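Local coordinates for IMC sub-compartment protein ISP1 (Toxoplasma gondii, PDB 4CHM) that belongs to a set of inner membrane complex sub-compartment proteins critical for replication of the parasite, and is built on a pleckstrin homology fold, at residues A[38-43]-A[47-52]; A[56-61]-A[93-98]; A[76-79]-A[83-86]. All blocks are in the same frame, centred on the assembly; numbering follows the deposited sequence.

Contact 1 of 3, residues A[38-43]-A[47-52]; sequences CILHYN and SSLSIS
Asn43 and Ser48 exchange two backbone hydrogen bonds at the turn end of this antiparallel hairpin. Asn43 N reaches Ser48 O at 2.8 Å and 174° at the hydrogen, almost in line with the carbonyl bond; the return bond, from Ser48 N to Asn43 O, is longer and more bent. His41 with Ser50 and Ile39 with Ser52 repeat the reciprocal pattern, giving six bonds in all. Between them lie the non-hydrogen-bonded pairs Leu40–Ile51 and Tyr42–Leu49, where CA-H...O contacts such as Leu49 CA to His41 O (3.2 Å) supplement the pairing. Ser47 and Ser48 both face Asn43, a G1 beta bulge. Asp46, in the turn, donates its backbone N-H to Asn43 OD1, and its carboxylate OD1 is the partner of Ser48 OG.

With chi1 at 58°, Ser50 OG stands between its own backbone N and carbonyl carbon and meets two waters, each 2.7 Å from Ser50 OG; one continues to Ile39 O, the other to His41 ND1. Ser50 OG also touches His41 CB at 3.3 Å and lies near the plane of the imidazole, at its edge. On the other face of the sheet, Leu40 and Ile51 run side by side, with Leu40 CD1 3.8 Å from Ile51 CG1. Leu49 CD2 meets the edge of the Tyr42 ring, 4.0 Å from Tyr42 CD1. That ring leans across the partner strand (chi1 -173°), bringing Tyr42 OH to 3.1 Å from Ser47 CB.

The hairpin, second and third strands of the pleckstrin homology fold, is thus two-faced. Leu40, Tyr42, Leu49 and Ile51 form an apolar side that reaches Leu20 and Leu104, whereas Ile39, His41, Asn43, Ser48, Ser50 and Ser52 form a mostly polar one, with two bound waters around Ser50. The Cys38–Cys53 disulfide adds a covalent tie between the same strands.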
ATOM      1  N   CYS A  38      -8.923  -6.280   5.129  1.00 17.21           N
ATOM      2  CA  CYS A  38      -8.007  -5.895   6.159  1.00 17.60           C
ATOM      3  C   CYS A  38      -8.113  -4.436   6.594  1.00 19.21           C
ATOM      4  O   CYS A  38      -8.659  -3.629   5.908  1.00 16.65           O
ATOM      5  CB  CYS A  38      -6.584  -6.159   5.691  1.00 20.72           C
ATOM      6  SG  CYS A  38      -6.149  -7.806   5.178  1.00 21.97           S
ATOM      7  N   ILE A  39      -7.535  -4.121   7.735  1.00 16.61           N
ATOM      8  CA  ILE A  39      -7.288  -2.749   8.130  1.00 17.31           C
ATOM      9  C   ILE A  39      -5.810  -2.439   8.100  1.00 17.51           C
ATOM     10  O   ILE A  39      -4.990  -3.167   8.689  1.00 17.65           O
ATOM     11  CB  ILE A  39      -7.821  -2.497   9.555  1.00 18.20           C
ATOM     12  CG1 ILE A  39      -9.351  -2.765   9.613  1.00 18.94           C
ATOM     13  CG2 ILE A  39      -7.396  -1.123  10.092  1.00 16.07           C
ATOM     14  CD1 ILE A  39     -10.182  -1.783   8.823  1.00 19.07           C
ATOM     15  N   LEU A  40      -5.479  -1.368   7.387  1.00 17.83           N
ATOM     16  CA  LEU A  40      -4.135  -0.860   7.265  1.00 17.21           C
ATOM     17  C   LEU A  40      -3.990   0.341   8.158  1.00 18.89           C
ATOM     18  O   LEU A  40      -4.819   1.265   8.124  1.00 22.57           O
ATOM     19  CB  LEU A  40      -3.839  -0.445   5.820  1.00 15.60           C
ATOM     20  CG  LEU A  40      -2.456   0.105   5.476  1.00 16.87           C
ATOM     21  CD1 LEU A  40      -1.356  -0.964   5.636  1.00 16.85           C
ATOM     22  CD2 LEU A  40      -2.449   0.697   4.053  1.00 17.89           C
ATOM     23  N   HIS A  41      -2.909   0.362   8.921  1.00 18.81           N
ATOM     24  CA  HIS A  41      -2.701   1.396   9.909  1.00 20.63           C
ATOM     25  C   HIS A  41      -1.263   1.813   9.928  1.00 19.93           C
ATOM     26  O   HIS A  41      -0.381   1.017   9.640  1.00 24.83           O
ATOM     27  CB  HIS A  41      -3.125   0.904  11.296  1.00 18.25           C
ATOM     28  CG  HIS A  41      -2.925   1.918  12.392  1.00 18.50           C
ATOM     29  ND1 HIS A  41      -1.888   1.866  13.244  1.00 21.92           N
ATOM     30  CD2 HIS A  41      -3.724   2.993  12.818  1.00 20.27           C
ATOM     31  CE1 HIS A  41      -1.990   2.878  14.159  1.00 18.92           C
ATOM     32  NE2 HIS A  41      -3.108   3.554  13.904  1.00 20.03           N
ATOM     33  N   TYR A  42      -1.013   3.078  10.227  1.00 21.35           N
ATOM     34  CA  TYR A  42       0.365   3.531  10.492  1.00 21.56           C
ATOM     35  C   TYR A  42       0.526   3.902  11.930  1.00 24.75           C
ATOM     36  O   TYR A  42      -0.259   4.697  12.453  1.00 21.36           O
ATOM     37  CB  TYR A  42       0.727   4.751   9.651  1.00 24.16           C
ATOM     38  CG  TYR A  42       2.200   5.131   9.798  1.00 29.87           C
ATOM     39  CD1 TYR A  42       3.202   4.221   9.456  1.00 31.32           C
ATOM     40  CD2 TYR A  42       2.579   6.342  10.362  1.00 30.32           C
ATOM     41  CE1 TYR A  42       4.536   4.538   9.602  1.00 35.94           C
ATOM     42  CE2 TYR A  42       3.921   6.672  10.512  1.00 35.34           C
ATOM     43  CZ  TYR A  42       4.891   5.767  10.131  1.00 36.15           C
ATOM     44  OH  TYR A  42       6.231   6.068  10.279  1.00 47.06           O
ATOM     45  N   ASN A  43       1.575   3.350  12.557  1.00 27.25           N
ATOM     46  CA  ASN A  43       1.954   3.658  13.943  1.00 31.53           C
ATOM     47  C   ASN A  43       3.205   4.544  13.966  1.00 30.60           C
ATOM     48  O   ASN A  43       4.316   4.053  13.790  1.00 29.02           O
ATOM     49  CB  ASN A  43       2.220   2.344  14.714  1.00 32.18           C
ATOM     50  CG  ASN A  43       2.464   2.574  16.200  1.00 39.63           C
ATOM     51  OD1 ASN A  43       3.444   3.194  16.591  1.00 40.60           O
ATOM     52  ND2 ASN A  43       1.558   2.083  17.029  1.00 43.57           N
ATOM     53  N   SER A  47       7.149   3.973  14.025  1.00 35.70           N
ATOM     54  CA  SER A  47       7.170   4.060  12.550  1.00 33.65           C
ATOM     55  C   SER A  47       7.030   2.685  11.835  1.00 31.42           C
ATOM     56  O   SER A  47       7.967   2.183  11.180  1.00 27.70           O
ATOM     57  CB  SER A  47       8.391   4.860  12.063  1.00 39.37           C
ATOM     58  OG  SER A  47       9.570   4.102  12.163  1.00 42.56           O
ATOM     59  N   SER A  48       5.872   2.057  12.029  1.00 27.02           N
ATOM     60  CA  SER A  48       5.558   0.806  11.352  1.00 28.37           C
ATOM     61  C   SER A  48       4.118   0.801  10.802  1.00 27.32           C
ATOM     62  O   SER A  48       3.247   1.548  11.277  1.00 25.85           O
ATOM     63  CB  SER A  48       5.800  -0.379  12.291  1.00 30.60           C
ATOM     64  OG  SER A  48       4.943  -0.316  13.425  1.00 33.24           O
ATOM     65  N   LEU A  49       3.903   0.008   9.756  1.00 25.94           N
ATOM     66  CA  LEU A  49       2.577  -0.260   9.228  1.00 25.70           C
ATOM     67  C   LEU A  49       2.077  -1.559   9.830  1.00 23.52           C
ATOM     68  O   LEU A  49       2.812  -2.535   9.901  1.00 24.13           O
ATOM     69  CB  LEU A  49       2.634  -0.464   7.700  1.00 25.70           C
ATOM     70  CG  LEU A  49       2.763   0.717   6.748  1.00 28.97           C
ATOM     71  CD1 LEU A  49       2.916   0.185   5.335  1.00 28.62           C
ATOM     72  CD2 LEU A  49       1.583   1.665   6.829  1.00 26.17           C
ATOM     73  N   SER A  50       0.792  -1.619  10.123  1.00 22.32           N
ATOM     74  CA  SER A  50       0.186  -2.890  10.396  1.00 18.91           C
ATOM     75  C   SER A  50      -0.861  -3.208   9.356  1.00 18.43           C
ATOM     76  O   SER A  50      -1.535  -2.306   8.824  1.00 17.27           O
ATOM     77  CB  SER A  50      -0.423  -2.903  11.792  1.00 17.51           C
ATOM     78  OG  SER A  50      -1.383  -1.872  11.921  1.00 21.17           O
ATOM     79  N   ILE A  51      -1.035  -4.507   9.123  1.00 18.35           N
ATOM     80  CA  ILE A  51      -2.078  -5.037   8.273  1.00 18.05           C
ATOM     81  C   ILE A  51      -2.811  -6.109   9.094  1.00 19.07           C
ATOM     82  O   ILE A  51      -2.210  -7.088   9.541  1.00 17.93           O
ATOM     83  CB  ILE A  51      -1.470  -5.701   7.033  1.00 18.30           C
ATOM     84  CG1 ILE A  51      -0.616  -4.677   6.252  1.00 18.93           C
ATOM     85  CG2 ILE A  51      -2.561  -6.286   6.155  1.00 19.70           C
ATOM     86  CD1 ILE A  51       0.183  -5.292   5.126  1.00 20.33           C
ATOM     87  N   SER A  52      -4.099  -5.928   9.266  1.00 18.32           N
ATOM     88  CA  SER A  52      -4.881  -6.769  10.158  1.00 19.05           C
ATOM     89  C   SER A  52      -5.974  -7.384   9.357  1.00 20.06           C
ATOM     90  O   SER A  52      -6.805  -6.662   8.832  1.00 23.42           O
ATOM     91  CB  SER A  52      -5.498  -5.900  11.261  1.00 16.49           C
ATOM     92  OG  SER A  52      -6.298  -6.681  12.123  1.00 17.48           O
TER
HETATM   93  O   HOH W   1      -3.793  -2.638  10.867  1.00 19.03           O
HETATM   94  O   HOH W   2      -0.027   0.270  12.827  1.00 24.29           O

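Contact 2 of 3, residues A[56-61]-A[93-98]; sequences KVRVIP and LHLLES. With SO4 (sulfate ion), chain F.
Leu95 and Ile60 bury the most surface here, in a contact made by side chains without any hydrogen bond between the two segments. They cross at about a right angle, Ile60 CG2 lying 3.7 Å from Leu95 CD2. The two branches of Ile60 are shared out: CG2 serves Leu95, while CD1 reaches 4.1 Å to Leu93 CD1.

Arg58 is the third member. Its chain is extended from CG to NE, long enough for NH2 to come within 3.5 Å of Leu95 CD1. The guanidinium presents its edge to a sulfate, probably from the crystallisation liquor, and grips it with two bonds: NH1 to sulfate O3 at 2.9 Å and NH2 to sulfate O4 at 2.7 Å, the latter close to straight at 166°. Ser98 OG donates to that same O4, and Asn100 also holds the ion, so the ion bridges the two segments, Arg58 on one and Ser98 on the other, beside Leu95 CD1.

Strands 56-61 and 93-95 run at 76° to each other, their axes 9.9 Å apart, as where the two halves of a pleckstrin homology sheet pack face to face. Ile102 of strand 101-105 touches Arg58, Ile60 and Leu95; Ile60 also touches Ile51 of strand 48-53 and Ile65 of strand 65-69.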
ATOM      1  N   LYS A  56      -5.818 -11.530  12.576  1.00 26.75           N
ATOM      2  CA  LYS A  56      -4.386 -11.618  12.598  1.00 28.45           C
ATOM      3  C   LYS A  56      -3.734 -10.304  12.171  1.00 26.16           C
ATOM      4  O   LYS A  56      -4.088  -9.725  11.210  1.00 23.33           O
ATOM      5  CB  LYS A  56      -3.949 -12.748  11.680  1.00 29.04           C
ATOM      6  CG  LYS A  56      -4.122 -14.129  12.245  1.00 36.83           C
ATOM      7  CD  LYS A  56      -4.181 -15.209  11.181  1.00 42.62           C
ATOM      8  CE  LYS A  56      -2.908 -15.260  10.340  1.00 51.69           C
ATOM      9  NZ  LYS A  56      -2.106 -16.527  10.377  1.00 46.70           N
ATOM     10  N   VAL A  57      -2.766  -9.867  12.925  1.00 27.11           N
ATOM     11  CA  VAL A  57      -2.070  -8.629  12.664  1.00 29.25           C
ATOM     12  C   VAL A  57      -0.601  -8.841  12.303  1.00 30.03           C
ATOM     13  O   VAL A  57       0.102  -9.552  12.987  1.00 23.77           O
ATOM     14  CB  VAL A  57      -2.179  -7.743  13.894  1.00 31.75           C
ATOM     15  CG1 VAL A  57      -1.345  -6.502  13.778  1.00 28.92           C
ATOM     16  CG2 VAL A  57      -3.620  -7.398  14.132  1.00 31.33           C
ATOM     17  N   ARG A  58      -0.176  -8.238  11.209  1.00 26.43           N
ATOM     18  CA  ARG A  58       1.210  -8.237  10.808  1.00 28.99           C
ATOM     19  C   ARG A  58       1.777  -6.848  10.864  1.00 25.92           C
ATOM     20  O   ARG A  58       1.226  -5.945  10.313  1.00 26.55           O
ATOM     21  CB  ARG A  58       1.420  -8.836   9.427  1.00 30.49           C
ATOM     22  CG  ARG A  58       2.848  -8.797   8.950  1.00 30.25           C
ATOM     23  CD  ARG A  58       3.080  -9.669   7.744  1.00 34.82           C
ATOM     24  NE  ARG A  58       4.472  -9.699   7.374  1.00 36.79           N
ATOM     25  CZ  ARG A  58       5.023 -10.491   6.471  1.00 35.35           C
ATOM     26  NH1 ARG A  58       4.325 -11.352   5.797  1.00 32.83           N
ATOM     27  NH2 ARG A  58       6.299 -10.408   6.257  1.00 33.48           N
ATOM     28  N   VAL A  59       2.910  -6.715  11.510  1.00 25.94           N
ATOM     29  CA  VAL A  59       3.562  -5.449  11.668  1.00 26.78           C
ATOM     30  C   VAL A  59       4.790  -5.355  10.755  1.00 28.97           C
ATOM     31  O   VAL A  59       5.671  -6.161  10.838  1.00 29.31           O
ATOM     32  CB  VAL A  59       3.942  -5.180  13.141  1.00 29.80           C
ATOM     33  CG1 VAL A  59       4.846  -3.980  13.268  1.00 25.72           C
ATOM     34  CG2 VAL A  59       2.726  -4.989  14.026  1.00 29.98           C
ATOM     35  N   ILE A  60       4.812  -4.366   9.887  1.00 26.72           N
ATOM     36  CA  ILE A  60       5.956  -4.130   9.019  1.00 25.06           C
ATOM     37  C   ILE A  60       6.602  -2.787   9.365  1.00 23.79           C
ATOM     38  O   ILE A  60       6.065  -1.717   9.016  1.00 21.46           O
ATOM     39  CB  ILE A  60       5.562  -4.104   7.527  1.00 24.93           C
ATOM     40  CG1 ILE A  60       4.862  -5.399   7.114  1.00 26.16           C
ATOM     41  CG2 ILE A  60       6.805  -3.943   6.657  1.00 23.31           C
ATOM     42  CD1 ILE A  60       3.437  -5.196   6.677  1.00 27.50           C
ATOM     43  N   PRO A  61       7.756  -2.826  10.059  1.00 23.44           N
ATOM     44  CA  PRO A  61       8.558  -1.605  10.230  1.00 24.33           C
ATOM     45  C   PRO A  61       8.831  -0.921   8.892  1.00 22.47           C
ATOM     46  O   PRO A  61       9.077  -1.590   7.882  1.00 22.91           O
ATOM     47  CB  PRO A  61       9.879  -2.110  10.843  1.00 26.09           C
ATOM     48  CG  PRO A  61       9.585  -3.481  11.356  1.00 27.70           C
ATOM     49  CD  PRO A  61       8.468  -4.039  10.502  1.00 24.15           C
ATOM     50  N   LEU A  93       4.105  -3.838  -1.127  1.00 18.11           N
ATOM     51  CA  LEU A  93       5.275  -3.574  -0.318  1.00 17.29           C
ATOM     52  C   LEU A  93       6.294  -4.642  -0.561  1.00 18.32           C
ATOM     53  O   LEU A  93       6.090  -5.816  -0.201  1.00 18.64           O
ATOM     54  CB  LEU A  93       4.924  -3.559   1.175  1.00 16.94           C
ATOM     55  CG  LEU A  93       3.655  -2.841   1.607  1.00 16.83           C
ATOM     56  CD1 LEU A  93       3.424  -3.150   3.083  1.00 16.06           C
ATOM     57  CD2 LEU A  93       3.766  -1.336   1.357  1.00 17.74           C
ATOM     58  N   HIS A  94       7.402  -4.246  -1.144  1.00 19.58           N
ATOM     59  CA  HIS A  94       8.528  -5.129  -1.321  1.00 22.92           C
ATOM     60  C   HIS A  94       9.362  -5.040  -0.052  1.00 21.80           C
ATOM     61  O   HIS A  94       9.873  -4.009   0.271  1.00 20.99           O
ATOM     62  CB  HIS A  94       9.346  -4.689  -2.540  1.00 28.53           C
ATOM     63  CG  HIS A  94      10.438  -5.629  -2.912  1.00 29.11           C
ATOM     64  ND1 HIS A  94      11.543  -5.236  -3.615  1.00 33.46           N
ATOM     65  CD2 HIS A  94      10.594  -6.944  -2.677  1.00 34.05           C
ATOM     66  CE1 HIS A  94      12.340  -6.266  -3.792  1.00 34.50           C
ATOM     67  NE2 HIS A  94      11.783  -7.317  -3.237  1.00 38.73           N
ATOM     68  N   LEU A  95       9.487  -6.149   0.647  1.00 21.08           N
ATOM     69  CA  LEU A  95      10.117  -6.165   1.959  1.00 23.40           C
ATOM     70  C   LEU A  95      11.610  -6.503   1.932  1.00 23.55           C
ATOM     71  O   LEU A  95      12.013  -7.351   1.212  1.00 22.27           O
ATOM     72  CB  LEU A  95       9.382  -7.104   2.914  1.00 19.33           C
ATOM     73  CG  LEU A  95       7.875  -6.950   2.981  1.00 23.59           C
ATOM     74  CD1 LEU A  95       7.190  -7.989   3.830  1.00 22.69           C
ATOM     75  CD2 LEU A  95       7.503  -5.557   3.403  1.00 21.95           C
ATOM     76  N   LEU A  96      12.399  -5.780   2.706  1.00 24.63           N
ATOM     77  CA  LEU A  96      13.837  -5.987   2.762  1.00 26.04           C
ATOM     78  C   LEU A  96      14.325  -7.322   3.298  1.00 27.88           C
ATOM     79  O   LEU A  96      15.053  -8.000   2.636  1.00 26.22           O
ATOM     80  CB  LEU A  96      14.458  -4.870   3.589  1.00 31.98           C
ATOM     81  CG  LEU A  96      15.974  -4.730   3.739  1.00 31.74           C
ATOM     82  CD1 LEU A  96      16.720  -5.031   2.465  1.00 30.07           C
ATOM     83  CD2 LEU A  96      16.318  -3.352   4.253  1.00 30.74           C
ATOM     84  N   GLU A  97      13.833  -7.756   4.442  1.00 31.15           N
ATOM     85  CA  GLU A  97      14.346  -9.006   5.017  1.00 31.95           C
ATOM     86  C   GLU A  97      14.023 -10.227   4.170  1.00 33.52           C
ATOM     87  O   GLU A  97      14.918 -10.989   3.826  1.00 33.69           O
ATOM     88  CB  GLU A  97      13.842  -9.216   6.438  1.00 35.71           C
ATOM     89  CG  GLU A  97      14.412 -10.455   7.126  1.00 39.94           C
ATOM     90  CD  GLU A  97      13.914 -10.585   8.560  1.00 42.27           C
ATOM     91  OE1 GLU A  97      14.030  -9.611   9.332  1.00 44.88           O
ATOM     92  OE2 GLU A  97      13.391 -11.648   8.907  1.00 46.66           O
ATOM     93  N   SER A  98      12.741 -10.410   3.847  1.00 31.00           N
ATOM     94  CA  SER A  98      12.284 -11.597   3.147  1.00 29.05           C
ATOM     95  C   SER A  98      12.486 -11.462   1.649  1.00 28.45           C
ATOM     96  O   SER A  98      12.521 -12.448   0.945  1.00 30.01           O
ATOM     97  CB  SER A  98      10.804 -11.864   3.454  1.00 33.44           C
ATOM     98  OG  SER A  98       9.953 -10.964   2.751  1.00 29.94           O
TER
HETATM   99  S   SO4 F1180       7.358 -13.143   4.200  1.00 36.99           S
HETATM  100  O1  SO4 F1180       7.623 -13.651   2.825  1.00 38.12           O
HETATM  101  O2  SO4 F1180       8.229 -13.838   5.155  1.00 44.02           O
HETATM  102  O3  SO4 F1180       5.931 -13.418   4.529  1.00 38.79           O
HETATM  103  O4  SO4 F1180       7.662 -11.680   4.272  1.00 35.59           O

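Contact 3 of 3, residues A[76-79]-A[83-86]. With SO4 (sulfate ion), chain G.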
ATOM      1  N   GLN A  76       3.474  -6.630 -12.509  1.00 19.69           N
ATOM      2  CA  GLN A  76       3.515  -7.812 -13.366  1.00 22.90           C
ATOM      3  C   GLN A  76       4.609  -8.827 -12.983  1.00 22.16           C
ATOM      4  O   GLN A  76       4.432  -9.971 -13.185  1.00 22.10           O
ATOM      5  CB  GLN A  76       3.597  -7.430 -14.849  1.00 24.92           C
ATOM      6  CG  GLN A  76       2.374  -6.716 -15.401  1.00 25.48           C
ATOM      7  CD  GLN A  76       1.219  -7.634 -15.693  1.00 27.37           C
ATOM      8  OE1 GLN A  76       0.945  -8.501 -14.937  1.00 23.94           O
ATOM      9  NE2 GLN A  76       0.593  -7.466 -16.825  1.00 21.13           N
ATOM     10  N   ARG A  77       5.686  -8.381 -12.346  1.00 22.39           N
ATOM     11  CA  ARG A  77       6.713  -9.265 -11.792  1.00 22.66           C
ATOM     12  C   ARG A  77       6.314 -10.110 -10.577  1.00 20.28           C
ATOM     13  O   ARG A  77       6.972 -11.024 -10.254  1.00 21.43           O
ATOM     14  CB  ARG A  77       7.976  -8.503 -11.484  1.00 29.10           C
ATOM     15  CG  ARG A  77       8.753  -8.117 -12.721  1.00 39.79           C
ATOM     16  CD  ARG A  77       9.890  -7.175 -12.406  1.00 44.53           C
ATOM     17  NE  ARG A  77      10.635  -6.903 -13.609  1.00 48.55           N
ATOM     18  CZ  ARG A  77      11.844  -6.385 -13.625  1.00 48.89           C
ATOM     19  NH1 ARG A  77      12.409  -6.046 -12.512  1.00 48.91           N
ATOM     20  NH2 ARG A  77      12.466  -6.172 -14.756  1.00 45.77           N
ATOM     21  N   VAL A  78       5.211  -9.797  -9.938  1.00 19.97           N
ATOM     22  CA  VAL A  78       4.764 -10.503  -8.767  1.00 19.14           C
ATOM     23  C   VAL A  78       4.118 -11.830  -9.120  1.00 19.49           C
ATOM     24  O   VAL A  78       3.278 -11.901  -9.944  1.00 15.90           O
ATOM     25  CB  VAL A  78       3.757  -9.702  -7.934  1.00 17.65           C
ATOM     26  CG1 VAL A  78       3.450 -10.413  -6.655  1.00 16.90           C
ATOM     27  CG2 VAL A  78       4.240  -8.315  -7.679  1.00 17.54           C
ATOM     28  N   GLU A  79       4.539 -12.869  -8.445  1.00 21.19           N
ATOM     29  CA  GLU A  79       4.044 -14.183  -8.742  1.00 22.94           C
ATOM     30  C   GLU A  79       2.714 -14.407  -8.045  1.00 23.16           C
ATOM     31  O   GLU A  79       2.639 -14.480  -6.825  1.00 22.61           O
ATOM     32  CB  GLU A  79       5.074 -15.238  -8.349  1.00 24.39           C
ATOM     33  CG  GLU A  79       6.362 -15.151  -9.160  1.00 23.70           C
ATOM     34  CD  GLU A  79       7.483 -15.979  -8.553  1.00 30.06           C
ATOM     35  OE1 GLU A  79       7.311 -17.200  -8.447  1.00 33.77           O
ATOM     36  OE2 GLU A  79       8.521 -15.408  -8.156  1.00 28.17           O
ATOM     37  N   ASN A  83      -5.226 -10.470  -9.851  1.00 19.78           N
ATOM     38  CA  ASN A  83      -5.013  -9.416 -10.814  1.00 21.50           C
ATOM     39  C   ASN A  83      -4.578  -8.136 -10.084  1.00 21.03           C
ATOM     40  O   ASN A  83      -5.394  -7.456  -9.472  1.00 22.61           O
ATOM     41  CB  ASN A  83      -6.289  -9.188 -11.653  1.00 21.29           C
ATOM     42  CG  ASN A  83      -6.043  -8.301 -12.854  1.00 23.43           C
ATOM     43  OD1 ASN A  83      -5.303  -7.306 -12.771  1.00 27.41           O
ATOM     44  ND2 ASN A  83      -6.661  -8.634 -13.967  1.00 18.78           N
ATOM     45  N   LEU A  84      -3.282  -7.847 -10.109  1.00 20.16           N
ATOM     46  CA  LEU A  84      -2.763  -6.730  -9.351  1.00 20.87           C
ATOM     47  C   LEU A  84      -2.884  -5.421 -10.141  1.00 23.50           C
ATOM     48  O   LEU A  84      -2.805  -4.328  -9.552  1.00 20.76           O
ATOM     49  CB  LEU A  84      -1.297  -6.964  -8.931  1.00 21.00           C
ATOM     50  CG  LEU A  84      -0.973  -8.204  -8.074  1.00 20.84           C
ATOM     51  CD1 LEU A  84       0.465  -8.205  -7.594  1.00 19.65           C
ATOM     52  CD2 LEU A  84      -1.948  -8.372  -6.903  1.00 20.12           C
ATOM     53  N   VAL A  85      -2.903  -5.511 -11.467  1.00 21.31           N
ATOM     54  CA  VAL A  85      -2.662  -4.329 -12.294  1.00 23.60           C
ATOM     55  C   VAL A  85      -3.854  -3.658 -12.967  1.00 24.48           C
ATOM     56  O   VAL A  85      -3.838  -2.454 -13.208  1.00 25.08           O
ATOM     57  CB  VAL A  85      -1.616  -4.624 -13.387  1.00 24.33           C
ATOM     58  CG1 VAL A  85      -0.300  -5.058 -12.763  1.00 23.68           C
ATOM     59  CG2 VAL A  85      -2.139  -5.671 -14.357  1.00 22.13           C
ATOM     60  N   ASP A  86      -4.878  -4.434 -13.278  1.00 21.68           N
ATOM     61  CA  ASP A  86      -5.955  -3.953 -14.134  1.00 25.73           C
ATOM     62  C   ASP A  86      -6.776  -2.780 -13.585  1.00 26.22           C
ATOM     63  O   ASP A  86      -7.247  -1.940 -14.347  1.00 24.77           O
ATOM     64  CB  ASP A  86      -6.787  -5.103 -14.703  1.00 25.81           C
ATOM     65  CG  ASP A  86      -6.075  -5.799 -15.857  1.00 25.67           C
ATOM     66  OD1 ASP A  86      -5.396  -5.102 -16.638  1.00 24.42           O
ATOM     67  OD2 ASP A  86      -6.168  -7.034 -15.973  1.00 26.43           O
TER
HETATM   68  S   SO4 G1181       0.391  -6.321 -20.146  1.00 41.77           S
HETATM   69  O1  SO4 G1181       0.429  -5.772 -21.527  1.00 36.32           O
HETATM   70  O2  SO4 G1181       1.206  -7.582 -20.053  1.00 30.16           O
HETATM   71  O3  SO4 G1181      -1.042  -6.596 -19.820  1.00 34.79           O
HETATM   72  O4  SO4 G1181       0.961  -5.324 -19.190  1.00 39.70           O
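Val78 and Leu84 meet at about a right angle, and so do Gln76 and Val85; these two crossings make up the contact, with no hydrogen bond from one segment to the other. In the first, a single methyl does the work: Leu84 CD1 sits 3.6 Å from Val78 CB and also touches both methyls of that valine, CG1 and CG2, each at 3.8 Å. The leucine thus meets the valine at its branch point.

In the second crossing the glutamine lies across the valine. Gln76 is bent at chi2 (-78°), which swings its carboxamide back across Val85: the valine's CG1 lies 4.1 Å from Gln76 CG, and its CG2 is equally close to Gln76 CD. At the end of the amide, NE2 makes a weak hydrogen bond of 3.2 Å to O4 of a sulfate, probably from the crystallisation liquor. Arg72 also binds that ion.

Segment 83-86 is also braced from within. Asn83 OD1 accepts from Asp86 N at 2.9 Å, an Asx motif, with a weaker bond from Val85 N. In return Asn83 ND2 donates to Asp86 OD2 at 2.6 Å; the carboxylate oxygen lies in the plane of the amide and is approached on its anti side, 22° out of the carboxylate plane. Asp86 OD1 forms a salt bridge with Arg72, whose side chain touches Val85 as well, while Leu75 of helix 72-76 packs against the same valine.

The chemistry therefore divides. Apolar branches close the loop between helix 72-76 and strand 90-95 on itself, the Asn83–Asp86 bonds hold the local backbone turn and the orientation of both side chains, and Arg72 links the carboxylate with the sulfate, probably easing the charge of both.

How the contacts relate
Contacts 1 and 2 are direct neighbours, their centres about 10 Å apart, because strands 48-53 and 56-61 follow each other in the chain and pair in the sheet. Leu49 O lies 2.7 Å from Ile60 N and Ile51 O 2.9 Å from Arg58 N, both probable hydrogen bonds. Contact 1 closes the hairpin locally, whereas contact 2 joins strands distant in sequence across the fold. Contact 3 falls in the chain between the two segments of contact 2, yet its nearest atoms stay about 8 Å from that contact. From contact 1 it is about 22 Å away between centres, on the opposite side of the chain's centre. Contacts 2 and 3 each carry a different sulfate.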